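Local coordinates for protein transcriptional regulator, ROK family (Vibrio cholerae O1 biovar eltor, PDB 1Z05) that probably binds DNA and regulates transcription of carbohydrate-metabolism genes, like the related repressor Mlc, and carries a zinc ion, at residues Gly42-Leu47 / Thr71-Glu76; Ala411-Ala416 / Gly420-Lys425; Ile122-Leu127 / Ala164-Val169. All blocks are in the same frame, centred on the assembly; numbering follows the deposited sequence.

Interaction 1 (Gly42-Leu47 / Thr71-Glu76). With SO4 (sulfate ion), chain G.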
loop_
_atom_site.group_PDB
_atom_site.type_symbol
_atom_site.label_atom_id
_atom_site.label_comp_id
_atom_site.label_asym_id
_atom_site.label_seq_id
_atom_site.Cartn_x
_atom_site.Cartn_y
_atom_site.Cartn_z
ATOM N N GLY A 42 15.514 -2.955 -16.453
ATOM C CA GLY A 42 14.918 -1.703 -15.969
ATOM C C GLY A 42 15.800 -0.943 -14.988
ATOM O O GLY A 42 15.953 0.267 -15.098
ATOM N N ARG A 43 16.389 -1.655 -14.030
ATOM C CA ARG A 43 17.307 -1.047 -13.061
ATOM C C ARG A 43 18.491 -0.352 -13.748
ATOM O O ARG A 43 18.841 0.778 -13.404
ATOM C CB ARG A 43 17.810 -2.093 -12.069
ATOM C CG ARG A 43 16.738 -2.550 -11.085
ATOM C CD ARG A 43 17.273 -3.557 -10.059
ATOM N NE ARG A 43 18.163 -2.919 -9.084
ATOM C CZ ARG A 43 19.434 -3.258 -8.873
ATOM N NH1 ARG A 43 19.993 -4.258 -9.548
ATOM N NH2 ARG A 43 20.145 -2.602 -7.964
ATOM N N VAL A 44 19.093 -1.037 -14.717
ATOM C CA VAL A 44 20.225 -0.486 -15.471
ATOM C C VAL A 44 19.801 0.716 -16.322
ATOM O O VAL A 44 20.478 1.742 -16.338
ATOM C CB VAL A 44 20.910 -1.567 -16.337
ATOM C CG1 VAL A 44 21.880 -0.939 -17.356
ATOM C CG2 VAL A 44 21.654 -2.549 -15.446
ATOM N N TYR A 45 18.674 0.585 -17.011
ATOM C CA TYR A 45 18.154 1.671 -17.847
ATOM C C TYR A 45 17.830 2.936 -17.039
ATOM O O TYR A 45 18.105 4.068 -17.487
ATOM C CB TYR A 45 16.920 1.184 -18.602
ATOM C CG TYR A 45 16.324 2.224 -19.499
ATOM C CD1 TYR A 45 16.779 2.379 -20.815
ATOM C CD2 TYR A 45 15.307 3.069 -19.041
ATOM C CE1 TYR A 45 16.225 3.349 -21.658
ATOM C CE2 TYR A 45 14.756 4.049 -19.878
ATOM C CZ TYR A 45 15.222 4.181 -21.179
ATOM O OH TYR A 45 14.672 5.124 -22.017
ATOM N N LYS A 46 17.237 2.748 -15.859
ATOM C CA LYS A 46 16.950 3.874 -14.950
ATOM C C LYS A 46 18.228 4.593 -14.502
ATOM O O LYS A 46 18.268 5.829 -14.456
ATOM C CB LYS A 46 16.126 3.415 -13.740
ATOM C CG LYS A 46 15.680 4.559 -12.829
ATOM C CD LYS A 46 14.961 4.046 -11.591
ATOM C CE LYS A 46 14.550 5.183 -10.673
ATOM N NZ LYS A 46 13.705 4.645 -9.567
ATOM N N LEU A 47 19.269 3.826 -14.179
ATOM C CA LEU A 47 20.568 4.422 -13.845
ATOM C C LEU A 47 21.133 5.265 -14.996
ATOM O O LEU A 47 21.576 6.398 -14.789
ATOM C CB LEU A 47 21.573 3.342 -13.427
ATOM C CG LEU A 47 21.451 2.820 -11.992
ATOM C CD1 LEU A 47 22.370 1.617 -11.780
ATOM C CD2 LEU A 47 21.745 3.913 -10.964
ATOM N N THR A 71 27.243 -6.288 -19.120
ATOM C CA THR A 71 27.546 -6.446 -20.546
ATOM C C THR A 71 26.342 -6.977 -21.340
ATOM O O THR A 71 25.963 -6.389 -22.353
ATOM C CB THR A 71 28.797 -7.327 -20.734
ATOM O OG1 THR A 71 29.924 -6.635 -20.187
ATOM C CG2 THR A 71 29.058 -7.653 -22.211
ATOM N N LYS A 72 25.743 -8.067 -20.859
ATOM C CA LYS A 72 24.577 -8.675 -21.502
ATOM C C LYS A 72 23.384 -7.719 -21.580
ATOM O O LYS A 72 22.756 -7.610 -22.628
ATOM C CB LYS A 72 24.175 -9.983 -20.803
ATOM C CG LYS A 72 25.121 -11.145 -21.083
ATOM C CD LYS A 72 24.558 -12.495 -20.617
ATOM C CE LYS A 72 24.647 -12.651 -19.106
ATOM N NZ LYS A 72 24.553 -14.082 -18.684
ATOM N N ILE A 73 23.091 -7.022 -20.482
ATOM C CA ILE A 73 21.994 -6.054 -20.451
ATOM C C ILE A 73 22.233 -4.872 -21.401
ATOM O O ILE A 73 21.356 -4.535 -22.207
ATOM C CB ILE A 73 21.697 -5.533 -19.015
ATOM C CG1 ILE A 73 21.140 -6.671 -18.140
ATOM C CG2 ILE A 73 20.717 -4.361 -19.065
ATOM C CD1 ILE A 73 21.337 -6.473 -16.637
ATOM N N THR A 74 23.402 -4.242 -21.303
ATOM C CA THR A 74 23.696 -3.093 -22.160
ATOM C C THR A 74 23.742 -3.472 -23.634
ATOM O O THR A 74 23.327 -2.687 -24.481
ATOM C CB THR A 74 25.016 -2.373 -21.783
ATOM O OG1 THR A 74 26.089 -3.319 -21.720
ATOM C CG2 THR A 74 24.880 -1.644 -20.449
ATOM N N ARG A 75 24.254 -4.665 -23.946
ATOM C CA ARG A 75 24.325 -5.102 -25.337
ATOM C C ARG A 75 22.929 -5.211 -25.967
ATOM O O ARG A 75 22.722 -4.754 -27.092
ATOM C CB ARG A 75 25.127 -6.409 -25.470
ATOM C CG ARG A 75 25.325 -6.958 -26.904
ATOM C CD ARG A 75 25.755 -5.901 -27.944
ATOM N NE ARG A 75 26.754 -4.952 -27.451
ATOM C CZ ARG A 75 27.109 -3.836 -28.083
ATOM N NH1 ARG A 75 26.555 -3.516 -29.247
ATOM N NH2 ARG A 75 28.023 -3.036 -27.554
ATOM N N GLU A 76 21.986 -5.828 -25.248
ATOM C CA GLU A 76 20.599 -5.889 -25.714
ATOM C C GLU A 76 20.003 -4.479 -25.865
ATOM O O GLU A 76 19.316 -4.199 -26.847
ATOM C CB GLU A 76 19.717 -6.762 -24.807
ATOM C CG GLU A 76 20.154 -8.220 -24.724
ATOM C CD GLU A 76 19.007 -9.205 -24.486
ATOM O OE1 GLU A 76 17.830 -8.777 -24.410
ATOM O OE2 GLU A 76 19.293 -10.421 -24.381
HETATM S S SO4 G . 29.920 -6.082 -25.869
HETATM O O1 SO4 G . 30.350 -5.940 -27.259
HETATM O O2 SO4 G . 30.594 -7.234 -25.276
HETATM O O3 SO4 G . 30.242 -4.861 -25.129
HETATM O O4 SO4 G . 28.479 -6.311 -25.808
#

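Interaction 2 (Ala411-Ala416 / Gly420-Lys425)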
loop_
_atom_site.group_PDB
_atom_site.type_symbol
_atom_site.label_atom_id
_atom_site.label_comp_id
_atom_site.label_asym_id
_atom_site.label_seq_id
_atom_site.Cartn_x
_atom_site.Cartn_y
_atom_site.Cartn_z
ATOM N N ALA A 411 3.603 9.050 -17.376
ATOM C CA ALA A 411 4.148 8.446 -16.163
ATOM C C ALA A 411 4.093 6.922 -16.183
ATOM O O ALA A 411 5.030 6.258 -15.742
ATOM C CB ALA A 411 3.420 8.981 -14.946
ATOM N N LEU A 412 2.991 6.371 -16.691
ATOM C CA LEU A 412 2.833 4.924 -16.828
ATOM C C LEU A 412 3.924 4.340 -17.734
ATOM O O LEU A 412 4.448 3.266 -17.464
ATOM C CB LEU A 412 1.462 4.575 -17.435
ATOM C CG LEU A 412 0.191 4.899 -16.650
ATOM C CD1 LEU A 412 -1.027 4.426 -17.424
ATOM C CD2 LEU A 412 0.225 4.246 -15.262
ATOM N N ILE A 413 4.212 5.043 -18.821
ATOM C CA ILE A 413 5.227 4.629 -19.805
ATOM C C ILE A 413 6.627 4.740 -19.193
ATOM O O ILE A 413 7.424 3.809 -19.288
ATOM C CB ILE A 413 5.126 5.464 -21.122
ATOM C CG1 ILE A 413 3.770 5.237 -21.823
ATOM C CG2 ILE A 413 6.292 5.167 -22.096
ATOM C CD1 ILE A 413 3.331 3.782 -21.915
ATOM N N LYS A 414 6.923 5.873 -18.561
ATOM C CA LYS A 414 8.214 6.014 -17.895
ATOM C C LYS A 414 8.439 4.891 -16.865
ATOM O O LYS A 414 9.505 4.273 -16.863
ATOM C CB LYS A 414 8.398 7.414 -17.296
ATOM C CG LYS A 414 9.617 7.549 -16.392
ATOM C CD LYS A 414 10.421 8.794 -16.694
ATOM C CE LYS A 414 11.535 8.476 -17.690
ATOM N NZ LYS A 414 12.117 9.687 -18.330
ATOM N N GLN A 415 7.439 4.612 -16.027
ATOM C CA GLN A 415 7.573 3.563 -15.015
ATOM C C GLN A 415 7.682 2.159 -15.621
ATOM O O GLN A 415 8.361 1.298 -15.055
ATOM C CB GLN A 415 6.452 3.644 -13.966
ATOM C CG GLN A 415 6.694 2.812 -12.692
ATOM C CD GLN A 415 8.031 3.110 -12.010
ATOM O OE1 GLN A 415 8.831 2.203 -11.773
ATOM N NE2 GLN A 415 8.275 4.379 -11.692
ATOM N N ALA A 416 7.042 1.935 -16.771
ATOM C CA ALA A 416 7.164 0.644 -17.483
ATOM C C ALA A 416 8.553 0.440 -18.098
ATOM O O ALA A 416 8.994 -0.695 -18.244
ATOM C CB ALA A 416 6.094 0.494 -18.567
ATOM N N GLY A 420 11.256 -2.264 -16.604
ATOM C CA GLY A 420 11.882 -3.110 -17.623
ATOM C C GLY A 420 10.886 -3.774 -18.558
ATOM O O GLY A 420 11.277 -4.329 -19.593
ATOM N N LEU A 421 9.602 -3.721 -18.199
ATOM C CA LEU A 421 8.542 -4.330 -19.010
ATOM C C LEU A 421 8.559 -3.831 -20.462
ATOM O O LEU A 421 8.558 -4.627 -21.405
ATOM C CB LEU A 421 7.162 -4.086 -18.375
ATOM C CG LEU A 421 5.958 -4.900 -18.887
ATOM C CD1 LEU A 421 4.945 -5.145 -17.771
ATOM C CD2 LEU A 421 5.271 -4.247 -20.087
ATOM N N LEU A 422 8.573 -2.513 -20.629
ATOM C CA LEU A 422 8.501 -1.918 -21.956
ATOM C C LEU A 422 9.810 -2.101 -22.718
ATOM O O LEU A 422 9.787 -2.331 -23.926
ATOM C CB LEU A 422 8.107 -0.441 -21.882
ATOM C CG LEU A 422 7.820 0.253 -23.217
ATOM C CD1 LEU A 422 6.834 -0.559 -24.075
ATOM C CD2 LEU A 422 7.299 1.657 -22.970
ATOM N N LEU A 423 10.935 -2.017 -22.012
ATOM C CA LEU A 423 12.241 -2.299 -22.614
ATOM C C LEU A 423 12.258 -3.659 -23.305
ATOM O O LEU A 423 12.714 -3.775 -24.441
ATOM C CB LEU A 423 13.362 -2.269 -21.572
ATOM C CG LEU A 423 13.669 -0.977 -20.828
ATOM C CD1 LEU A 423 14.807 -1.231 -19.875
ATOM C CD2 LEU A 423 14.012 0.150 -21.796
ATOM N N MET A 424 11.745 -4.679 -22.620
ATOM C CA MET A 424 11.785 -6.025 -23.158
ATOM C C MET A 424 10.866 -6.149 -24.367
ATOM O O MET A 424 11.206 -6.831 -25.331
ATOM C CB MET A 424 11.461 -7.063 -22.078
ATOM C CG MET A 424 12.510 -7.160 -20.953
ATOM S SD MET A 424 14.175 -7.677 -21.474
ATOM C CE MET A 424 14.975 -6.120 -21.860
ATOM N N LYS A 425 9.723 -5.465 -24.327
ATOM C CA LYS A 425 8.832 -5.411 -25.480
ATOM C C LYS A 425 9.499 -4.766 -26.693
ATOM O O LYS A 425 9.351 -5.258 -27.809
ATOM C CB LYS A 425 7.512 -4.712 -25.136
ATOM C CG LYS A 425 6.647 -5.488 -24.140
ATOM C CD LYS A 425 5.841 -6.613 -24.801
ATOM C CE LYS A 425 4.431 -6.146 -25.159
ATOM N NZ LYS A 425 3.570 -7.197 -25.777
#

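Interaction 3 (Ile122-Leu127 / Ala164-Val169)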
loop_
_atom_site.group_PDB
_atom_site.type_symbol
_atom_site.label_atom_id
_atom_site.label_comp_id
_atom_site.label_asym_id
_atom_site.label_seq_id
_atom_site.Cartn_x
_atom_site.Cartn_y
_atom_site.Cartn_z
ATOM N N ILE A 122 -5.967 12.503 -27.537
ATOM C CA ILE A 122 -4.868 11.677 -28.010
ATOM C C ILE A 122 -3.668 12.596 -28.167
ATOM O O ILE A 122 -3.753 13.620 -28.842
ATOM C CB ILE A 122 -5.190 10.939 -29.351
ATOM C CG1 ILE A 122 -6.441 10.057 -29.193
ATOM C CG2 ILE A 122 -3.993 10.085 -29.788
ATOM C CD1 ILE A 122 -7.000 9.484 -30.508
ATOM N N ALA A 123 -2.569 12.252 -27.506
ATOM C CA ALA A 123 -1.354 13.040 -27.611
ATOM C C ALA A 123 -0.205 12.135 -28.012
ATOM O O ALA A 123 -0.123 10.990 -27.570
ATOM C CB ALA A 123 -1.043 13.744 -26.297
ATOM N N LEU A 124 0.665 12.645 -28.868
ATOM C CA LEU A 124 1.913 11.968 -29.189
ATOM C C LEU A 124 3.008 12.592 -28.333
ATOM O O LEU A 124 3.165 13.819 -28.319
ATOM C CB LEU A 124 2.228 12.110 -30.685
ATOM C CG LEU A 124 3.561 11.560 -31.211
ATOM C CD1 LEU A 124 3.584 10.037 -31.205
ATOM C CD2 LEU A 124 3.819 12.099 -32.614
ATOM N N HIS A 125 3.748 11.743 -27.613
ATOM C CA HIS A 125 4.849 12.187 -26.751
ATOM C C HIS A 125 6.171 11.619 -27.241
ATOM O O HIS A 125 6.201 10.530 -27.831
ATOM C CB HIS A 125 4.674 11.625 -25.331
ATOM C CG HIS A 125 3.609 12.280 -24.503
ATOM N ND1 HIS A 125 2.267 12.181 -24.796
ATOM C CD2 HIS A 125 3.688 12.961 -23.336
ATOM C CE1 HIS A 125 1.569 12.823 -23.875
ATOM N NE2 HIS A 125 2.408 13.308 -22.980
ATOM N N GLU A 126 7.266 12.340 -27.010
ATOM C CA GLU A 126 8.589 11.736 -27.142
ATOM C C GLU A 126 8.833 10.904 -25.890
ATOM O O GLU A 126 8.297 11.212 -24.820
ATOM C CB GLU A 126 9.708 12.771 -27.378
ATOM C CG GLU A 126 9.869 13.864 -26.316
ATOM C CD GLU A 126 10.840 13.506 -25.181
ATOM O OE1 GLU A 126 11.818 12.744 -25.402
ATOM O OE2 GLU A 126 10.628 14.018 -24.061
ATOM N N LEU A 127 9.631 9.849 -26.034
ATOM C CA LEU A 127 9.855 8.867 -24.967
ATOM C C LEU A 127 10.214 9.457 -23.587
ATOM O O LEU A 127 9.799 8.913 -22.553
ATOM C CB LEU A 127 10.903 7.828 -25.408
ATOM C CG LEU A 127 10.851 6.481 -24.674
ATOM C CD1 LEU A 127 9.528 5.744 -24.924
ATOM C CD2 LEU A 127 12.051 5.621 -25.047
ATOM N N ALA A 164 3.462 11.526 -40.922
ATOM C CA ALA A 164 4.762 12.166 -41.163
ATOM C C ALA A 164 5.498 12.522 -39.870
ATOM O O ALA A 164 6.730 12.545 -39.841
ATOM C CB ALA A 164 4.599 13.401 -42.037
ATOM N N GLN A 165 4.736 12.801 -38.816
ATOM C CA GLN A 165 5.287 13.183 -37.518
ATOM C C GLN A 165 5.492 11.987 -36.601
ATOM O O GLN A 165 6.138 12.106 -35.555
ATOM C CB GLN A 165 4.374 14.203 -36.838
ATOM C CG GLN A 165 4.477 15.589 -37.441
ATOM C CD GLN A 165 3.166 16.347 -37.415
ATOM O OE1 GLN A 165 3.021 17.320 -36.681
ATOM N NE2 GLN A 165 2.207 15.906 -38.226
ATOM N N LEU A 166 4.927 10.843 -36.979
ATOM C CA LEU A 166 5.083 9.623 -36.188
ATOM C C LEU A 166 6.381 8.938 -36.566
ATOM O O LEU A 166 6.736 8.870 -37.738
ATOM C CB LEU A 166 3.898 8.678 -36.404
ATOM C CG LEU A 166 2.590 9.153 -35.781
ATOM C CD1 LEU A 166 1.410 8.564 -36.494
ATOM C CD2 LEU A 166 2.531 8.814 -34.303
ATOM N N ASP A 167 7.093 8.440 -35.567
ATOM C CA ASP A 167 8.356 7.765 -35.815
ATOM C C ASP A 167 8.233 6.359 -35.217
ATOM O O ASP A 167 7.420 5.558 -35.690
ATOM C CB ASP A 167 9.526 8.587 -35.237
ATOM C CG ASP A 167 10.887 8.163 -35.794
ATOM O OD1 ASP A 167 10.973 7.159 -36.546
ATOM O OD2 ASP A 167 11.885 8.849 -35.478
ATOM N N ARG A 168 9.008 6.080 -34.173
ATOM C CA ARG A 168 9.000 4.776 -33.520
ATOM C C ARG A 168 8.085 4.808 -32.295
ATOM O O ARG A 168 8.519 5.132 -31.193
ATOM C CB ARG A 168 10.423 4.362 -33.127
ATOM C CG ARG A 168 11.453 4.490 -34.252
ATOM C CD ARG A 168 12.855 4.087 -33.804
ATOM N NE ARG A 168 13.453 5.038 -32.865
ATOM C CZ ARG A 168 14.761 5.240 -32.724
ATOM N NH1 ARG A 168 15.200 6.125 -31.841
ATOM N NH2 ARG A 168 15.633 4.569 -33.470
ATOM N N VAL A 169 6.811 4.484 -32.508
ATOM C CA VAL A 169 5.815 4.490 -31.429
ATOM C C VAL A 169 5.916 3.174 -30.664
ATOM O O VAL A 169 5.716 2.104 -31.231
ATOM C CB VAL A 169 4.388 4.681 -31.982
ATOM C CG1 VAL A 169 3.390 4.900 -30.832
ATOM C CG2 VAL A 169 4.351 5.850 -32.974
#

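Interaction 1 (Gly42-Leu47 / Thr71-Glu76)
Val44 and Ile73 meet obliquely between helices 35-51 and 67-79, with their CA atoms 7.7 Å apart. The closest pair is Val44 CB with Ile73 CG2 at 3.9 Å. The same CG2 also faces both Val44 methyls, while Ile73 CD1 reaches Val44 CG2 at 4.1 Å, placing the isoleucine across the valine fork. Ile73 can touch with two methyls because CG2 lies anti to the backbone N (CG1 chi1 -67°), while CG1 swings beside that N and carries CD1 to the other branch. Val44 CG1 extends the patch toward Thr74 CG2, at 4.4 Å. Thr74 OG1 takes no part, being hydrogen-bonded to Ile70 O one turn back.

Helices 35-51, 56-63 and 67-79, followed by strands 83-86 and 99-103, are consistent with the winged helix-turn-helix expected of ROK regulators, in which helix 67-79 would be the recognition helix; Leu65, between the last two helices, also touches Val44. There Arg75 bends at chi2 and chi3, curling its chain round a sulfate oxygen. Arg75 NE donates to O4 of the sulfate, probably from the crystallisation liquor, at 2.7 Å with an N-H...O angle of 141°, near the guanidinium plane, and Thr71 CG2 approaches O2 at 3.5 Å.

Interaction 2 (Ala411-Ala416 / Gly420-Lys425)
Ala416 and Leu422 lie side by side where one helix stops and the next begins, their CB atoms 4.0 Å apart and their CA atoms 5.3 Å apart. The main chain reinforces this pair: Leu422 N donates to Ala416 O over 3.0 Å with a nearly straight N-H...O angle of 173°, approaching from above the carbonyl plane instead of within it. Leu422 CB lies 3.8 Å from Ala416 O and about as close to the carbonyl carbon, and Leu421 CB comes to that oxygen at 3.9 Å. The Ala416 oxygen thus sits beside the first residues of the second helix; Leu421 N, though only 3.1 Å from Ala416 O, is at a poor angle.

Further from the turn, Leu422 extends across to Ile413, one helical turn before Ala416. With CG anti to the backbone N, the leucine sends CD2 over to Ile413 CG2, 3.8 Å away; the two branched chains run askew, and one methyl from each makes the contact.

The change of direction falls at Gly420, whose phi of +89° leaves the helical range; at these angles a CB would press on the preceding carbonyl oxygen. Gly420 is also the N-cap of helix 421-428. The segment axes come within 9.1 Å at an angle of 76°. Ile413 and Leu422 both touch Ser171 of strand 168-176, and Ala416 and Leu421 lie on Phe213 of strand 212-216, while Leu421, Leu423 and Met424 reach helix 35-51. This is a tight, glycine-terminated corner between consecutive helices, set between the sheet of the ROK fold and that N-terminal helix.

Interaction 3 (Ile122-Leu127 / Ala164-Val169)
Leu124, in an extended strand, and Leu166, in the loop just ahead of strand 168-176, have CA atoms 8.0 Å apart, too far for backbone pairing, and the two segments meet through side chains. Leu124 points its CB at the loop, and the trans first torsion (chi1 175°) extends the branch so that both methyls reach across. Its CD1 meets Leu166 CD2 at 3.5 Å, tighter than an ordinary methyl contact, and its CD2 lies 3.9 Å from the same Leu166 atom. One leucine thus presents its fork and the other a single methyl, the two chains being skewed. Leu166 has CG beside its backbone N (chi1 -71°), an orientation that brings CD2 back toward the strand. Leu124 CD2 also packs against Gln165 O at 3.7 Å.

That carbonyl has a polar partner as well: Gln109 NE2 donates to it, while Gln109 OE1 accepts from Asp167 N, so one side-chain amide holds the loop at two backbone points. Gln109 belongs to strand 108-116, which separates strands 119-126 and 168-176 in the five-stranded sheet. Helix 144-161 covers this side, with Phe158 against Leu124 and Phe159 against Leu166. Strands 131-138 and 168-176 run parallel, and the loop ends the beta-alpha-beta crossover that joins them through helix 144-161.

How the interactions relate
Along the chain the contacts follow in the order 1, 3, 2, yet they are neighbours in space. Interactions 1 and 2 have centres 13 Å apart and touch: Tyr45 CB packs on Leu423 CD1 at 3.5 Å, bringing the C-terminal helix against the probable DNA-binding domain. Interaction 3 is 24 Å from interaction 1 between centres, but Tyr45 OH reaches Leu127 CD2 at 4.0 Å. Tyr45 thus touches both other contacts, at the junction of that domain with the ROK fold. Interactions 2 and 3, centres 16 Å apart, come within about 4 Å at their nearest atoms without touching; segment 164-169 leads into strand 168-176, on which Ile413 and Leu422 pack. All lie away from the zinc site.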